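Local coordinates for lectin-like protein (Entamoeba histolytica HM-1:IMSS-A, PDB 5ZBT), which is an ERGIC-53-like, probably membrane-anchored protein whose legume lectin-like domain, the part in this chain, may bind D-mannose, though its function is not established, at residues A[38-50]-A[60-73]. Residues are numbered along the deposited sequence; the frame is centred on the assembly and turned at random.
Sequences NVVRNYDMKGPII and PNGIGKSSIMNGKY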
ATOM      1  N   ASN A  38      19.038   1.521  -3.549  1.00 26.01           N
ATOM      2  CA  ASN A  38      17.949   2.398  -3.968  1.00 30.80           C
ATOM      3  C   ASN A  38      16.786   2.352  -2.984  1.00 28.42           C
ATOM      4  O   ASN A  38      16.152   3.382  -2.721  1.00 29.05           O
ATOM      5  CB  ASN A  38      17.458   2.029  -5.370  1.00 28.74           C
ATOM      6  CG  ASN A  38      16.334   2.942  -5.839  1.00 36.18           C
ATOM      7  OD1 ASN A  38      16.426   4.178  -5.733  1.00 33.80           O
ATOM      8  ND2 ASN A  38      15.257   2.344  -6.340  1.00 33.23           N
ATOM      9  N   VAL A  39      16.478   1.165  -2.443  1.00 27.11           N
ATOM     10  CA  VAL A  39      15.401   1.046  -1.463  1.00 19.79           C
ATOM     11  C   VAL A  39      15.795   1.733  -0.161  1.00 20.65           C
ATOM     12  O   VAL A  39      15.046   2.560   0.376  1.00 18.66           O
ATOM     13  CB  VAL A  39      15.042  -0.434  -1.232  1.00 19.23           C
ATOM     14  CG1 VAL A  39      13.955  -0.557  -0.189  1.00 20.69           C
ATOM     15  CG2 VAL A  39      14.595  -1.092  -2.516  1.00 16.18           C
ATOM     16  N   VAL A  40      16.997   1.425   0.343  1.00 22.35           N
ATOM     17  CA  VAL A  40      17.449   1.925   1.641  1.00 21.32           C
ATOM     18  C   VAL A  40      17.540   3.444   1.647  1.00 20.30           C
ATOM     19  O   VAL A  40      17.313   4.085   2.682  1.00 21.05           O
ATOM     20  CB  VAL A  40      18.805   1.282   2.027  1.00 19.77           C
ATOM     21  CG1 VAL A  40      19.436   2.000   3.204  1.00 19.14           C
ATOM     22  CG2 VAL A  40      18.634  -0.200   2.361  1.00 23.70           C
ATOM     23  N   ARG A  41      17.875   4.053   0.515  1.00 19.28           N
ATOM     24  CA  ARG A  41      18.096   5.491   0.575  1.00 27.77           C
ATOM     25  C   ARG A  41      16.790   6.263   0.636  1.00 21.46           C
ATOM     26  O   ARG A  41      16.791   7.431   1.038  1.00 26.03           O
ATOM     27  CB  ARG A  41      18.964   5.956  -0.604  1.00 23.46           C
ATOM     28  CG  ARG A  41      18.248   6.090  -1.930  1.00 27.16           C
ATOM     29  CD  ARG A  41      19.072   6.935  -2.888  1.00 34.29           C
ATOM     30  NE  ARG A  41      20.147   6.148  -3.484  1.00 39.39           N
ATOM     31  CZ  ARG A  41      20.105   5.669  -4.720  1.00 37.36           C
ATOM     32  NH1 ARG A  41      19.041   5.916  -5.484  1.00 35.45           N
ATOM     33  NH2 ARG A  41      21.121   4.951  -5.186  1.00 36.45           N
ATOM     34  N   ASN A  42      15.675   5.623   0.298  1.00 23.23           N
ATOM     35  CA  ASN A  42      14.380   6.279   0.278  1.00 19.62           C
ATOM     36  C   ASN A  42      13.419   5.811   1.368  1.00 18.50           C
ATOM     37  O   ASN A  42      12.440   6.518   1.630  1.00 22.61           O
ATOM     38  CB  ASN A  42      13.742   6.102  -1.107  1.00 17.99           C
ATOM     39  CG  ASN A  42      14.449   6.939  -2.160  1.00 22.51           C
ATOM     40  OD1 ASN A  42      14.980   8.005  -1.842  1.00 18.60           O
ATOM     41  ND2 ASN A  42      14.474   6.465  -3.405  1.00 21.63           N
ATOM     42  N   TYR A  43      13.686   4.691   2.051  1.00 18.65           N
ATOM     43  CA  TYR A  43      12.708   4.112   2.976  1.00 20.06           C
ATOM     44  C   TYR A  43      13.358   3.660   4.274  1.00 17.46           C
ATOM     45  O   TYR A  43      14.369   2.954   4.254  1.00 18.98           O
ATOM     46  CB  TYR A  43      11.991   2.919   2.324  1.00 15.54           C
ATOM     47  CG  TYR A  43      11.092   3.306   1.169  1.00 14.36           C
ATOM     48  CD1 TYR A  43      11.548   3.287  -0.144  1.00 14.80           C
ATOM     49  CD2 TYR A  43       9.778   3.681   1.395  1.00 18.37           C
ATOM     50  CE1 TYR A  43      10.712   3.654  -1.198  1.00 17.81           C
ATOM     51  CE2 TYR A  43       8.934   4.043   0.352  1.00 12.63           C
ATOM     52  CZ  TYR A  43       9.398   4.031  -0.930  1.00 14.61           C
ATOM     53  OH  TYR A  43       8.532   4.391  -1.931  1.00 16.44           O
ATOM     54  N   ASP A  44      12.779   4.069   5.399  1.00 18.05           N
ATOM     55  CA  ASP A  44      13.041   3.449   6.689  1.00 15.29           C
ATOM     56  C   ASP A  44      12.313   2.115   6.778  1.00 20.73           C
ATOM     57  O   ASP A  44      11.291   1.891   6.121  1.00 17.90           O
ATOM     58  CB  ASP A  44      12.556   4.316   7.853  1.00 19.84           C
ATOM     59  CG  ASP A  44      13.203   5.663   7.893  1.00 19.29           C
ATOM     60  OD1 ASP A  44      14.433   5.731   7.701  1.00 25.98           O
ATOM     61  OD2 ASP A  44      12.464   6.651   8.113  1.00 26.86           O
ATOM     62  N   MET A  45      12.823   1.242   7.647  1.00 16.96           N
ATOM     63  CA  MET A  45      12.336  -0.126   7.762  1.00 20.02           C
ATOM     64  C   MET A  45      12.167  -0.483   9.227  1.00 20.32           C
ATOM     65  O   MET A  45      13.101  -0.341  10.017  1.00 22.94           O
ATOM     66  CB  MET A  45      13.290  -1.104   7.064  1.00 17.26           C
ATOM     67  CG  MET A  45      13.211  -0.952   5.550  1.00 20.90           C
ATOM     68  SD  MET A  45      14.403  -1.917   4.626  1.00 22.07           S
ATOM     69  CE  MET A  45      15.069  -0.671   3.518  1.00 21.56           C
ATOM     70  N   LYS A  46      10.973  -0.943   9.586  1.00 23.84           N
ATOM     71  CA  LYS A  46      10.624  -1.182  10.984  1.00 23.02           C
ATOM     72  C   LYS A  46       9.805  -2.469  11.035  1.00 23.78           C
ATOM     73  O   LYS A  46       8.619  -2.472  10.684  1.00 19.16           O
ATOM     74  CB  LYS A  46       9.866   0.009  11.556  1.00 23.56           C
ATOM     75  CG  LYS A  46       9.298  -0.197  12.951  1.00 33.44           C
ATOM     76  CD  LYS A  46      10.376  -0.376  14.003  1.00 30.45           C
ATOM     77  CE  LYS A  46      10.022   0.415  15.262  1.00 46.26           C
ATOM     78  NZ  LYS A  46      10.840   0.033  16.455  1.00 50.36           N
ATOM     79  N   GLY A  47      10.448  -3.557  11.473  1.00 20.20           N
ATOM     80  CA  GLY A  47       9.866  -4.876  11.446  1.00 13.67           C
ATOM     81  C   GLY A  47      10.683  -5.776  10.542  1.00 16.45           C
ATOM     82  O   GLY A  47      11.721  -5.375  10.004  1.00 15.47           O
ATOM     83  N   PRO A  48      10.227  -7.008  10.346  1.00 19.96           N
ATOM     84  CA  PRO A  48      10.990  -7.971   9.529  1.00 16.02           C
ATOM     85  C   PRO A  48      10.944  -7.719   8.030  1.00 18.34           C
ATOM     86  O   PRO A  48      10.680  -8.645   7.249  1.00 17.58           O
ATOM     87  CB  PRO A  48      10.326  -9.310   9.859  1.00 12.89           C
ATOM     88  CG  PRO A  48       8.918  -8.918  10.206  1.00 23.52           C
ATOM     89  CD  PRO A  48       9.051  -7.623  10.978  1.00 15.42           C
ATOM     90  N   ILE A  49      11.226  -6.488   7.615  1.00 17.53           N
ATOM     91  CA  ILE A  49      11.415  -6.185   6.204  1.00 15.58           C
ATOM     92  C   ILE A  49      12.790  -6.687   5.777  1.00 17.85           C
ATOM     93  O   ILE A  49      13.768  -6.557   6.527  1.00 16.52           O
ATOM     94  CB  ILE A  49      11.273  -4.673   5.964  1.00 16.87           C
ATOM     95  CG1 ILE A  49       9.820  -4.239   6.130  1.00 18.27           C
ATOM     96  CG2 ILE A  49      11.829  -4.287   4.602  1.00 12.24           C
ATOM     97  CD1 ILE A  49       9.674  -3.079   7.072  1.00 18.13           C
ATOM     98  N   ILE A  50      12.873  -7.265   4.575  1.00 13.17           N
ATOM     99  CA  ILE A  50      14.131  -7.743   4.015  1.00 16.02           C
ATOM    100  C   ILE A  50      14.130  -7.482   2.520  1.00 12.43           C
ATOM    101  O   ILE A  50      13.224  -7.930   1.813  1.00 16.02           O
ATOM    102  CB  ILE A  50      14.362  -9.251   4.251  1.00 17.94           C
ATOM    103  CG1 ILE A  50      14.437  -9.605   5.740  1.00 15.51           C
ATOM    104  CG2 ILE A  50      15.620  -9.686   3.524  1.00 11.73           C
ATOM    105  CD1 ILE A  50      14.452 -11.131   5.996  1.00 12.38           C
ATOM    106  N   PRO A  60       7.482 -12.038   6.703  1.00 17.12           N
ATOM    107  CA  PRO A  60       7.667 -13.476   6.468  1.00 17.96           C
ATOM    108  C   PRO A  60       6.492 -14.243   7.068  1.00 18.97           C
ATOM    109  O   PRO A  60       5.612 -13.657   7.711  1.00 20.97           O
ATOM    110  CB  PRO A  60       8.971 -13.779   7.213  1.00 11.93           C
ATOM    111  CG  PRO A  60       8.892 -12.890   8.400  1.00 14.06           C
ATOM    112  CD  PRO A  60       8.210 -11.594   7.908  1.00 14.99           C
ATOM    113  N   ASN A  61       6.489 -15.566   6.854  1.00 13.78           N
ATOM    114  CA  ASN A  61       5.536 -16.438   7.542  1.00 20.24           C
ATOM    115  C   ASN A  61       5.580 -16.211   9.055  1.00 19.39           C
ATOM    116  O   ASN A  61       6.631 -15.914   9.629  1.00 21.21           O
ATOM    117  CB  ASN A  61       5.837 -17.909   7.244  1.00 15.25           C
ATOM    118  CG  ASN A  61       5.483 -18.305   5.820  1.00 20.99           C
ATOM    119  OD1 ASN A  61       4.534 -17.787   5.224  1.00 24.33           O
ATOM    120  ND2 ASN A  61       6.245 -19.238   5.270  1.00 22.04           N
ATOM    121  N   GLY A  62       4.424 -16.363   9.708  1.00 19.07           N
ATOM    122  CA  GLY A  62       4.330 -16.174  11.145  1.00 14.51           C
ATOM    123  C   GLY A  62       3.121 -15.363  11.588  1.00 22.16           C
ATOM    124  O   GLY A  62       2.965 -14.206  11.175  1.00 21.64           O
ATOM    125  N   ILE A  63       2.277 -15.960  12.446  1.00 22.30           N
ATOM    126  CA  ILE A  63       1.051 -15.318  12.917  1.00 20.21           C
ATOM    127  C   ILE A  63       1.357 -13.969  13.566  1.00 19.30           C
ATOM    128  O   ILE A  63       2.321 -13.826  14.326  1.00 19.04           O
ATOM    129  CB  ILE A  63       0.314 -16.244  13.907  1.00 22.90           C
ATOM    130  CG1 ILE A  63      -0.099 -17.570  13.248  1.00 31.45           C
ATOM    131  CG2 ILE A  63      -0.938 -15.562  14.487  1.00 20.12           C
ATOM    132  CD1 ILE A  63      -0.711 -18.585  14.241  1.00 25.49           C
ATOM    133  N   GLY A  64       0.518 -12.972  13.269  1.00 16.52           N
ATOM    134  CA  GLY A  64       0.593 -11.666  13.898  1.00 16.38           C
ATOM    135  C   GLY A  64       1.731 -10.754  13.458  1.00 22.37           C
ATOM    136  O   GLY A  64       1.760  -9.581  13.874  1.00 16.13           O
ATOM    137  N   LYS A  65       2.679 -11.237  12.653  1.00 15.95           N
ATOM    138  CA  LYS A  65       3.814 -10.399  12.303  1.00 16.31           C
ATOM    139  C   LYS A  65       3.384  -9.255  11.387  1.00 15.60           C
ATOM    140  O   LYS A  65       2.467  -9.382  10.569  1.00 14.95           O
ATOM    141  CB  LYS A  65       4.902 -11.244  11.649  1.00 19.86           C
ATOM    142  CG  LYS A  65       5.418 -12.341  12.582  1.00 17.43           C
ATOM    143  CD  LYS A  65       6.676 -12.959  12.051  1.00 19.07           C
ATOM    144  CE  LYS A  65       7.551 -13.496  13.156  1.00 22.05           C
ATOM    145  NZ  LYS A  65       8.432 -14.574  12.588  1.00 30.53           N
ATOM    146  N   SER A  66       4.057  -8.121  11.542  1.00 12.45           N
ATOM    147  CA  SER A  66       3.705  -6.929  10.796  1.00 13.88           C
ATOM    148  C   SER A  66       4.953  -6.076  10.625  1.00 14.02           C
ATOM    149  O   SER A  66       5.945  -6.256  11.329  1.00 17.34           O
ATOM    150  CB  SER A  66       2.591  -6.150  11.503  1.00 12.96           C
ATOM    151  OG  SER A  66       3.068  -5.580  12.709  1.00 15.52           O
ATOM    152  N   SER A  67       4.892  -5.144   9.676  1.00 14.91           N
ATOM    153  CA  SER A  67       6.019  -4.303   9.302  1.00 12.78           C
ATOM    154  C   SER A  67       5.502  -2.985   8.749  1.00 15.08           C
ATOM    155  O   SER A  67       4.391  -2.914   8.222  1.00 14.00           O
ATOM    156  CB  SER A  67       6.892  -4.958   8.235  1.00 16.88           C
ATOM    157  OG  SER A  67       7.432  -6.183   8.694  1.00 21.65           O
ATOM    158  N   ILE A  68       6.317  -1.942   8.868  1.00 15.67           N
ATOM    159  CA  ILE A  68       6.053  -0.668   8.217  1.00 14.84           C
ATOM    160  C   ILE A  68       7.319  -0.226   7.488  1.00 17.16           C
ATOM    161  O   ILE A  68       8.424  -0.282   8.037  1.00 19.83           O
ATOM    162  CB  ILE A  68       5.565   0.414   9.204  1.00 18.97           C
ATOM    163  CG1 ILE A  68       6.589   0.686  10.304  1.00 19.63           C
ATOM    164  CG2 ILE A  68       4.238   0.005   9.837  1.00 10.94           C
ATOM    165  CD1 ILE A  68       6.045   1.583  11.413  1.00 20.34           C
ATOM    166  N   MET A  69       7.155   0.175   6.242  1.00 18.21           N
ATOM    167  CA  MET A  69       8.219   0.716   5.415  1.00 14.87           C
ATOM    168  C   MET A  69       7.847   2.176   5.180  1.00 16.57           C
ATOM    169  O   MET A  69       6.825   2.454   4.549  1.00 16.34           O
ATOM    170  CB  MET A  69       8.305  -0.075   4.111  1.00 14.68           C
ATOM    171  CG  MET A  69       9.625  -0.074   3.403  1.00 16.75           C
ATOM    172  SD  MET A  69       9.423  -1.155   1.985  1.00 23.36           S
ATOM    173  CE  MET A  69      10.652  -0.488   0.903  1.00 13.84           C
ATOM    174  N   ASN A  70       8.655   3.099   5.706  1.00 19.57           N
ATOM    175  CA  ASN A  70       8.349   4.530   5.743  1.00 17.41           C
ATOM    176  C   ASN A  70       9.228   5.294   4.764  1.00 16.37           C
ATOM    177  O   ASN A  70      10.459   5.260   4.883  1.00 17.61           O
ATOM    178  CB  ASN A  70       8.574   5.104   7.141  1.00 17.52           C
ATOM    179  CG  ASN A  70       7.420   4.870   8.044  1.00 21.23           C
ATOM    180  OD1 ASN A  70       6.293   4.671   7.582  1.00 21.64           O
ATOM    181  ND2 ASN A  70       7.677   4.888   9.353  1.00 17.87           N
ATOM    182  N   GLY A  71       8.600   6.009   3.829  1.00 15.48           N
ATOM    183  CA  GLY A  71       9.322   6.933   2.979  1.00 13.39           C
ATOM    184  C   GLY A  71      10.086   7.943   3.820  1.00 18.00           C
ATOM    185  O   GLY A  71       9.548   8.497   4.781  1.00 16.78           O
ATOM    186  N   LYS A  72      11.355   8.173   3.496  1.00 19.35           N
ATOM    187  CA  LYS A  72      12.118   9.149   4.263  1.00 25.96           C
ATOM    188  C   LYS A  72      11.732  10.584   3.914  1.00 27.61           C
ATOM    189  O   LYS A  72      11.731  11.448   4.799  1.00 25.42           O
ATOM    190  CB  LYS A  72      13.617   8.937   4.034  1.00 27.41           C
ATOM    191  CG  LYS A  72      14.129   7.626   4.584  1.00 21.64           C
ATOM    192  CD  LYS A  72      15.585   7.724   4.939  1.00 26.38           C
ATOM    193  CE  LYS A  72      16.409   6.747   4.140  1.00 24.88           C
ATOM    194  NZ  LYS A  72      16.880   5.664   5.029  1.00 28.04           N
ATOM    195  N   TYR A  73      11.381  10.846   2.654  1.00 22.54           N
ATOM    196  CA  TYR A  73      11.240  12.202   2.138  1.00 21.81           C
ATOM    197  C   TYR A  73       9.785  12.497   1.785  1.00 20.18           C
ATOM    198  O   TYR A  73       9.178  11.793   0.970  1.00 19.79           O
ATOM    199  CB  TYR A  73      12.173  12.397   0.938  1.00 23.92           C
ATOM    200  CG  TYR A  73      13.595  12.061   1.340  1.00 29.58           C
ATOM    201  CD1 TYR A  73      14.230  12.787   2.345  1.00 34.35           C
ATOM    202  CD2 TYR A  73      14.277  10.982   0.779  1.00 27.44           C
ATOM    203  CE1 TYR A  73      15.522  12.472   2.766  1.00 35.36           C
ATOM    204  CE2 TYR A  73      15.572  10.660   1.193  1.00 30.94           C
ATOM    205  CZ  TYR A  73      16.192  11.412   2.190  1.00 34.78           C
ATOM    206  OH  TYR A  73      17.481  11.127   2.625  1.00 32.27           O
TER
HETATM  207  O   HOH W   1      10.817   8.753   0.443  1.00 16.10           O
HETATM  208  O   HOH W   2      10.590   5.731  10.105  1.00 19.83           O
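Strand 43-46 runs antiparallel to strand 66-71, their axes 4.3 Å apart, with Asp44-Asn70 and Lys46-Ile68 as hydrogen-bonded pairs and Tyr43-Gly71 and Met45-Met69 as non-hydrogen-bonded ones. Beyond the ladder, Lys72 N donates to Asn42 O at 2.7 Å, which carries the pairing of segment 60-73 with segment 38-50 one step past Tyr43-Gly71. Met69 reaches inward, its chain extended and CG anti to the backbone N (chi1 -155°). This brings its methyl CE over one face of the Tyr43 ring, 4.2 Å from the centroid, in a CH-pi contact. The same CE meets Val39 CG1 at 3.5 Å, so the methyl joins helix and strand. The Tyr43 hydroxyl is hydrogen-bonded to Leu28 O.

On the other face of the sheet, Asp44 and Asn70 share a water that donates to Asp44 OD2 and accepts from Asn70 ND2. Lys106 forms a salt bridge with the same OD2, and Leu107 O takes a hydrogen bond from Asn70 ND2. Lys72 bends back across Asp44, and its NZ donates to Val40 O at 2.9 Å, almost in line with the carbonyl. Its salt bridge to Asp44 OD1 is long, at 3.6 Å. Past the strand, Pro48 CG packs on Pro60 CD at 3.6 Å, and Ile49 CD1 lies 3.6 Å from Ser67 CB.

Strand 43-46 is the outer strand of one sheet of the legume-lectin beta-sandwich. Its inward face is held by apolar packing, while on the other face Lys106, and more weakly Lys72, probably favour the charged form of the Asp44 carboxylate.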